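Local coordinates for Bse634I restriction endonuclease (Geobacillus stearothermophilus, PDB 1KNV), which probably cleaves DNA at a specific recognition sequence as a metal-dependent restriction endonuclease, at residues W188-L201 / Y227-S241. Residues are numbered along the deposited sequence; the frame is centred on the assembly and turned at random. Where two conformers were deposited one is given.
Sequences WDSLVAGVGLKTSL and YWNPKAEFKYYGASS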
loop_
_atom_site.group_PDB
_atom_site.type_symbol
_atom_site.label_atom_id
_atom_site.label_comp_id
_atom_site.label_asym_id
_atom_site.label_seq_id
_atom_site.Cartn_x
_atom_site.Cartn_y
_atom_site.Cartn_z
ATOM N N TRP B 188 1.626 18.250 -12.247
ATOM C CA TRP B 188 2.487 17.134 -11.892
ATOM C C TRP B 188 2.498 15.994 -12.902
ATOM O O TRP B 188 3.556 15.427 -13.170
ATOM C CB TRP B 188 2.097 16.588 -10.519
ATOM C CG TRP B 188 0.886 15.744 -10.546
ATOM C CD1 TRP B 188 -0.410 16.163 -10.578
ATOM C CD2 TRP B 188 0.849 14.312 -10.573
ATOM N NE1 TRP B 188 -1.257 15.072 -10.623
ATOM C CE2 TRP B 188 -0.504 13.926 -10.623
ATOM C CE3 TRP B 188 1.835 13.315 -10.567
ATOM C CZ2 TRP B 188 -0.896 12.592 -10.656
ATOM C CZ3 TRP B 188 1.443 11.994 -10.600
ATOM C CH2 TRP B 188 0.095 11.644 -10.645
ATOM N N ASP B 189 1.335 15.649 -13.458
ATOM C CA ASP B 189 1.280 14.548 -14.416
ATOM C C ASP B 189 1.607 14.971 -15.846
ATOM O O ASP B 189 1.356 14.232 -16.800
ATOM C CB ASP B 189 -0.081 13.858 -14.368
ATOM C CG ASP B 189 -1.226 14.792 -14.678
ATOM O OD1 ASP B 189 -2.308 14.267 -14.998
ATOM O OD2 ASP B 189 -1.061 16.029 -14.599
ATOM N N SER B 190 2.200 16.151 -15.984
ATOM C CA SER B 190 2.563 16.650 -17.303
ATOM C C SER B 190 3.972 16.208 -17.716
ATOM O O SER B 190 4.329 16.305 -18.869
ATOM C CB SER B 190 2.463 18.180 -17.359
ATOM O OG SER B 190 1.105 18.588 -17.441
ATOM N N LEU B 191 4.769 15.720 -16.770
ATOM C CA LEU B 191 6.124 15.243 -17.074
ATOM C C LEU B 191 5.926 13.853 -17.616
ATOM O O LEU B 191 5.159 13.110 -17.088
ATOM C CB LEU B 191 6.928 14.996 -15.867
ATOM C CG LEU B 191 6.719 16.105 -14.916
ATOM C CD1 LEU B 191 7.337 15.657 -13.749
ATOM C CD2 LEU B 191 7.373 17.317 -15.353
ATOM N N VAL B 192 6.628 13.505 -18.649
ATOM C CA VAL B 192 6.453 12.184 -19.127
ATOM C C VAL B 192 7.705 11.434 -18.884
ATOM O O VAL B 192 7.631 10.277 -18.526
ATOM C CB VAL B 192 5.925 12.188 -20.566
ATOM C CG1 VAL B 192 4.449 12.654 -20.478
ATOM C CG2 VAL B 192 6.681 13.096 -21.447
ATOM N N ALA B 193 8.821 12.156 -18.852
ATOM C CA ALA B 193 10.071 11.486 -18.611
ATOM C C ALA B 193 11.235 12.404 -18.261
ATOM O O ALA B 193 11.208 13.617 -18.500
ATOM C CB ALA B 193 10.417 10.641 -19.815
ATOM N N GLY B 194 12.269 11.782 -17.705
ATOM C CA GLY B 194 13.495 12.469 -17.349
ATOM C C GLY B 194 14.632 11.620 -17.890
ATOM O O GLY B 194 14.507 10.400 -17.963
ATOM N N VAL B 195 15.729 12.254 -18.299
ATOM C CA VAL B 195 16.874 11.511 -18.819
ATOM C C VAL B 195 18.148 11.919 -18.087
ATOM O O VAL B 195 18.404 13.105 -17.883
ATOM C CB VAL B 195 17.094 11.755 -20.344
ATOM C CG1 VAL B 195 18.178 10.800 -20.877
ATOM C CG2 VAL B 195 15.796 11.549 -21.106
ATOM N N GLY B 196 18.930 10.927 -17.672
ATOM C CA GLY B 196 20.187 11.207 -17.007
ATOM C C GLY B 196 21.263 10.998 -18.054
ATOM O O GLY B 196 21.410 9.889 -18.559
ATOM N N LEU B 197 22.000 12.054 -18.397
ATOM C CA LEU B 197 23.055 11.974 -19.410
ATOM C C LEU B 197 24.415 11.705 -18.770
ATOM O O LEU B 197 24.865 12.492 -17.930
ATOM C CB LEU B 197 23.120 13.284 -20.194
ATOM C CG LEU B 197 21.827 13.735 -20.863
ATOM C CD1 LEU B 197 22.041 15.099 -21.484
ATOM C CD2 LEU B 197 21.397 12.723 -21.914
ATOM N N LYS B 198 25.071 10.608 -19.166
ATOM C CA LYS B 198 26.377 10.255 -18.596
ATOM C C LYS B 198 27.481 10.105 -19.646
ATOM O O LYS B 198 27.254 9.590 -20.739
ATOM C CB LYS B 198 26.288 8.948 -17.791
ATOM C CG LYS B 198 25.238 8.918 -16.695
ATOM C CD LYS B 198 25.440 9.999 -15.638
ATOM C CE LYS B 198 24.313 9.935 -14.610
ATOM N NZ LYS B 198 24.340 11.080 -13.686
ATOM N N THR B 199 28.684 10.543 -19.291
ATOM C CA THR B 199 29.825 10.457 -20.193
ATOM C C THR B 199 30.104 9.009 -20.573
ATOM O O THR B 199 30.515 8.712 -21.694
ATOM C CB THR B 199 31.072 11.057 -19.538
ATOM O OG1 THR B 199 30.845 12.449 -19.291
ATOM C CG2 THR B 199 32.270 10.908 -20.442
ATOM N N SER B 200 29.876 8.112 -19.625
ATOM C CA SER B 200 30.079 6.690 -19.843
ATOM C C SER B 200 29.348 5.972 -18.731
ATOM O O SER B 200 28.836 6.613 -17.815
ATOM C CB SER B 200 31.567 6.345 -19.781
ATOM O OG SER B 200 32.092 6.600 -18.489
ATOM N N LEU B 201 29.304 4.649 -18.803
ATOM C CA LEU B 201 28.627 3.878 -17.775
ATOM C C LEU B 201 29.598 3.306 -16.750
ATOM O O LEU B 201 29.397 2.217 -16.200
ATOM C CB LEU B 201 27.768 2.781 -18.406
ATOM C CG LEU B 201 26.583 3.362 -19.192
ATOM C CD1 LEU B 201 25.673 2.256 -19.695
ATOM C CD2 LEU B 201 25.815 4.325 -18.290
ATOM N N TYR B 227 -2.787 12.284 -5.375
ATOM C CA TYR B 227 -3.802 12.724 -6.327
ATOM C C TYR B 227 -4.744 11.613 -6.763
ATOM O O TYR B 227 -5.705 11.858 -7.487
ATOM C CB TYR B 227 -3.144 13.292 -7.585
ATOM C CG TYR B 227 -2.564 14.684 -7.456
ATOM C CD1 TYR B 227 -1.197 14.879 -7.289
ATOM C CD2 TYR B 227 -3.387 15.811 -7.535
ATOM C CE1 TYR B 227 -0.666 16.157 -7.206
ATOM C CE2 TYR B 227 -2.860 17.092 -7.453
ATOM C CZ TYR B 227 -1.503 17.258 -7.290
ATOM O OH TYR B 227 -0.984 18.528 -7.223
ATOM N N TRP B 228 -4.454 10.392 -6.339
ATOM C CA TRP B 228 -5.265 9.244 -6.697
ATOM C C TRP B 228 -5.463 9.150 -8.208
ATOM O O TRP B 228 -6.582 9.128 -8.707
ATOM C CB TRP B 228 -6.612 9.305 -5.990
ATOM C CG TRP B 228 -7.263 7.983 -5.949
ATOM C CD1 TRP B 228 -8.272 7.535 -6.751
ATOM C CD2 TRP B 228 -6.897 6.888 -5.109
ATOM N NE1 TRP B 228 -8.558 6.219 -6.463
ATOM C CE2 TRP B 228 -7.726 5.799 -5.458
ATOM C CE3 TRP B 228 -5.945 6.721 -4.096
ATOM C CZ2 TRP B 228 -7.634 4.558 -4.826
ATOM C CZ3 TRP B 228 -5.853 5.485 -3.465
ATOM C CH2 TRP B 228 -6.694 4.420 -3.834
ATOM N N ASN B 229 -4.352 9.098 -8.932
ATOM C CA ASN B 229 -4.370 8.993 -10.386
ATOM C C ASN B 229 -3.496 7.795 -10.713
ATOM O O ASN B 229 -2.280 7.918 -10.815
ATOM C CB ASN B 229 -3.769 10.244 -11.017
ATOM C CG ASN B 229 -3.982 10.298 -12.511
ATOM O OD1 ASN B 229 -4.421 9.328 -13.124
ATOM N ND2 ASN B 229 -3.672 11.438 -13.108
ATOM N N PRO B 230 -4.104 6.614 -10.876
ATOM C CA PRO B 230 -3.299 5.432 -11.182
ATOM C C PRO B 230 -2.704 5.413 -12.583
ATOM O O PRO B 230 -1.714 4.733 -12.840
ATOM C CB PRO B 230 -4.284 4.286 -10.961
ATOM C CG PRO B 230 -5.590 4.890 -11.373
ATOM C CD PRO B 230 -5.535 6.267 -10.758
ATOM N N LYS B 231 -3.298 6.190 -13.477
ATOM C CA LYS B 231 -2.864 6.236 -14.863
ATOM C C LYS B 231 -1.700 7.169 -15.179
ATOM O O LYS B 231 -1.161 7.137 -16.285
ATOM C CB LYS B 231 -4.059 6.609 -15.735
ATOM C CG LYS B 231 -5.299 5.778 -15.450
ATOM C CD LYS B 231 -5.047 4.299 -15.707
ATOM C CE LYS B 231 -6.298 3.478 -15.452
ATOM N NZ LYS B 231 -6.102 2.063 -15.862
ATOM N N ALA B 232 -1.306 8.000 -14.218
ATOM C CA ALA B 232 -0.224 8.942 -14.455
ATOM C C ALA B 232 1.030 8.082 -14.611
ATOM O O ALA B 232 1.199 7.092 -13.899
ATOM C CB ALA B 232 -0.077 9.880 -13.282
ATOM N N GLU B 233 1.897 8.449 -15.547
ATOM C CA GLU B 233 3.127 7.706 -15.805
ATOM C C GLU B 233 4.359 8.586 -15.890
ATOM O O GLU B 233 4.323 9.662 -16.483
ATOM C CB GLU B 233 3.036 6.961 -17.133
ATOM C CG GLU B 233 2.374 5.612 -17.093
ATOM C CD GLU B 233 2.514 4.900 -18.423
ATOM O OE1 GLU B 233 1.867 5.332 -19.413
ATOM O OE2 GLU B 233 3.289 3.916 -18.478
ATOM N N PHE B 234 5.452 8.123 -15.299
ATOM C CA PHE B 234 6.703 8.850 -15.383
ATOM C C PHE B 234 7.810 7.842 -15.620
ATOM O O PHE B 234 8.001 6.932 -14.814
ATOM C CB PHE B 234 7.012 9.610 -14.111
ATOM C CG PHE B 234 8.336 10.308 -14.152
ATOM C CD1 PHE B 234 8.510 11.443 -14.931
ATOM C CD2 PHE B 234 9.420 9.805 -13.444
ATOM C CE1 PHE B 234 9.745 12.067 -15.005
ATOM C CE2 PHE B 234 10.663 10.421 -13.508
ATOM C CZ PHE B 234 10.826 11.554 -14.290
ATOM N N LYS B 235 8.528 8.004 -16.728
ATOM C CA LYS B 235 9.622 7.111 -17.079
ATOM C C LYS B 235 10.952 7.836 -16.927
ATOM O O LYS B 235 11.052 9.030 -17.183
ATOM C CB LYS B 235 9.477 6.655 -18.522
ATOM C CG LYS B 235 8.207 5.902 -18.818
ATOM C CD LYS B 235 8.356 4.437 -18.485
ATOM C CE LYS B 235 7.124 3.651 -18.911
ATOM N NZ LYS B 235 5.924 4.046 -18.113
ATOM N N TYR B 236 11.978 7.106 -16.521
ATOM C CA TYR B 236 13.294 7.690 -16.370
ATOM C C TYR B 236 14.268 6.913 -17.237
ATOM O O TYR B 236 14.270 5.683 -17.232
ATOM C CB TYR B 236 13.725 7.656 -14.907
ATOM C CG TYR B 236 15.099 8.232 -14.691
ATOM C CD1 TYR B 236 16.209 7.400 -14.566
ATOM C CD2 TYR B 236 15.302 9.614 -14.666
ATOM C CE1 TYR B 236 17.493 7.925 -14.424
ATOM C CE2 TYR B 236 16.578 10.149 -14.528
ATOM C CZ TYR B 236 17.671 9.299 -14.409
ATOM O OH TYR B 236 18.947 9.817 -14.291
ATOM N N TYR B 237 15.092 7.639 -17.984
ATOM C CA TYR B 237 16.058 7.023 -18.894
ATOM C C TYR B 237 17.506 7.464 -18.687
ATOM O O TYR B 237 17.792 8.501 -18.091
ATOM C CB TYR B 237 15.691 7.345 -20.341
ATOM C CG TYR B 237 14.315 6.903 -20.749
ATOM C CD1 TYR B 237 14.089 5.614 -21.220
ATOM C CD2 TYR B 237 13.233 7.771 -20.652
ATOM C CE1 TYR B 237 12.813 5.199 -21.588
ATOM C CE2 TYR B 237 11.960 7.372 -21.012
ATOM C CZ TYR B 237 11.754 6.086 -21.480
ATOM O OH TYR B 237 10.494 5.699 -21.856
ATOM N N GLY B 238 18.412 6.655 -19.214
ATOM C CA GLY B 238 19.819 6.974 -19.149
ATOM C C GLY B 238 20.322 7.038 -20.580
ATOM O O GLY B 238 19.810 6.342 -21.455
ATOM N N ALA B 239 21.301 7.900 -20.828
ATOM C CA ALA B 239 21.911 8.041 -22.150
ATOM C C ALA B 239 23.419 8.158 -21.928
ATOM O O ALA B 239 23.880 9.077 -21.247
ATOM C CB ALA B 239 21.390 9.281 -22.854
ATOM N N SER B 240 24.177 7.216 -22.483
ATOM C CA SER B 240 25.632 7.210 -22.351
ATOM C C SER B 240 26.274 7.759 -23.616
ATOM O O SER B 240 25.716 7.627 -24.707
ATOM C CB SER B 240 26.137 5.786 -22.114
ATOM O OG SER B 240 27.555 5.754 -22.070
ATOM N N SER B 241 27.441 8.378 -23.477
ATOM C CA SER B 241 28.139 8.906 -24.644
ATOM C C SER B 241 29.041 7.829 -25.259
ATOM O O SER B 241 29.687 8.059 -26.282
ATOM C CB SER B 241 28.956 10.142 -24.272
ATOM O OG SER B 241 28.109 11.267 -24.121
HETATM O O HOH W 1 25.541 11.532 -22.686
#
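Lys-235 N donates to Val-192 O, the first of six backbone hydrogen bonds that join strands 191-198 and 235-240 in parallel. The ladder runs on to Lys-198 N, which meets Ala-239 O at 2.8 Å and 174°; a seventh bond, from Ser-241 N just beyond the second strand, goes to Lys-198 O. Water 1 also donates to that carbonyl and is hydrogen-bonded to Ser-241 OG.

Aromatic stacking closes the other end of the contact. The five-membered ring of Trp-188 and the ring of Tyr-227 form an offset stack, centroids 3.9 Å apart and planes 5° from parallel. Asp-189 CB covers the opposite indole face, and Asn-229 CB lies at the indole edge, 3.7 Å from Trp-188 CZ2. An alanine in place of Trp-188 takes away the indole, and would probably leave Tyr-227 without its stack and open a gap beside Asn-229.

On the sheet face toward helix 203-227, glycines make room for rings. Tyr-236 CG stands anti to the backbone N (chi1 179°), which sends the ring across strand 191-198 until OH lies 3.3 Å from Gly-196 CA; a beta-carbon there would clash. That hydroxyl is hydrogen-bonded to Glu-212 of the helix. Just before strand 235-240, Phe-234 CZ lies 3.7 Å from Gly-194 N, where a beta-carbon would be a tight fit.

On the other face Ala-239 CB meets Leu-197 CD2 at 3.6 Å, and Ala-193 CB sits at the edge of the Tyr-237 ring, both packed against Ile-290 of helix 281-291.

Helix 203-227 links the strands in a beta-alpha-beta crossover of the PDDEXK nuclease core; Leu-197, presumably through its carbonyl, and Asp-146 are calcium ligands in this protein, unoccupied in this chain.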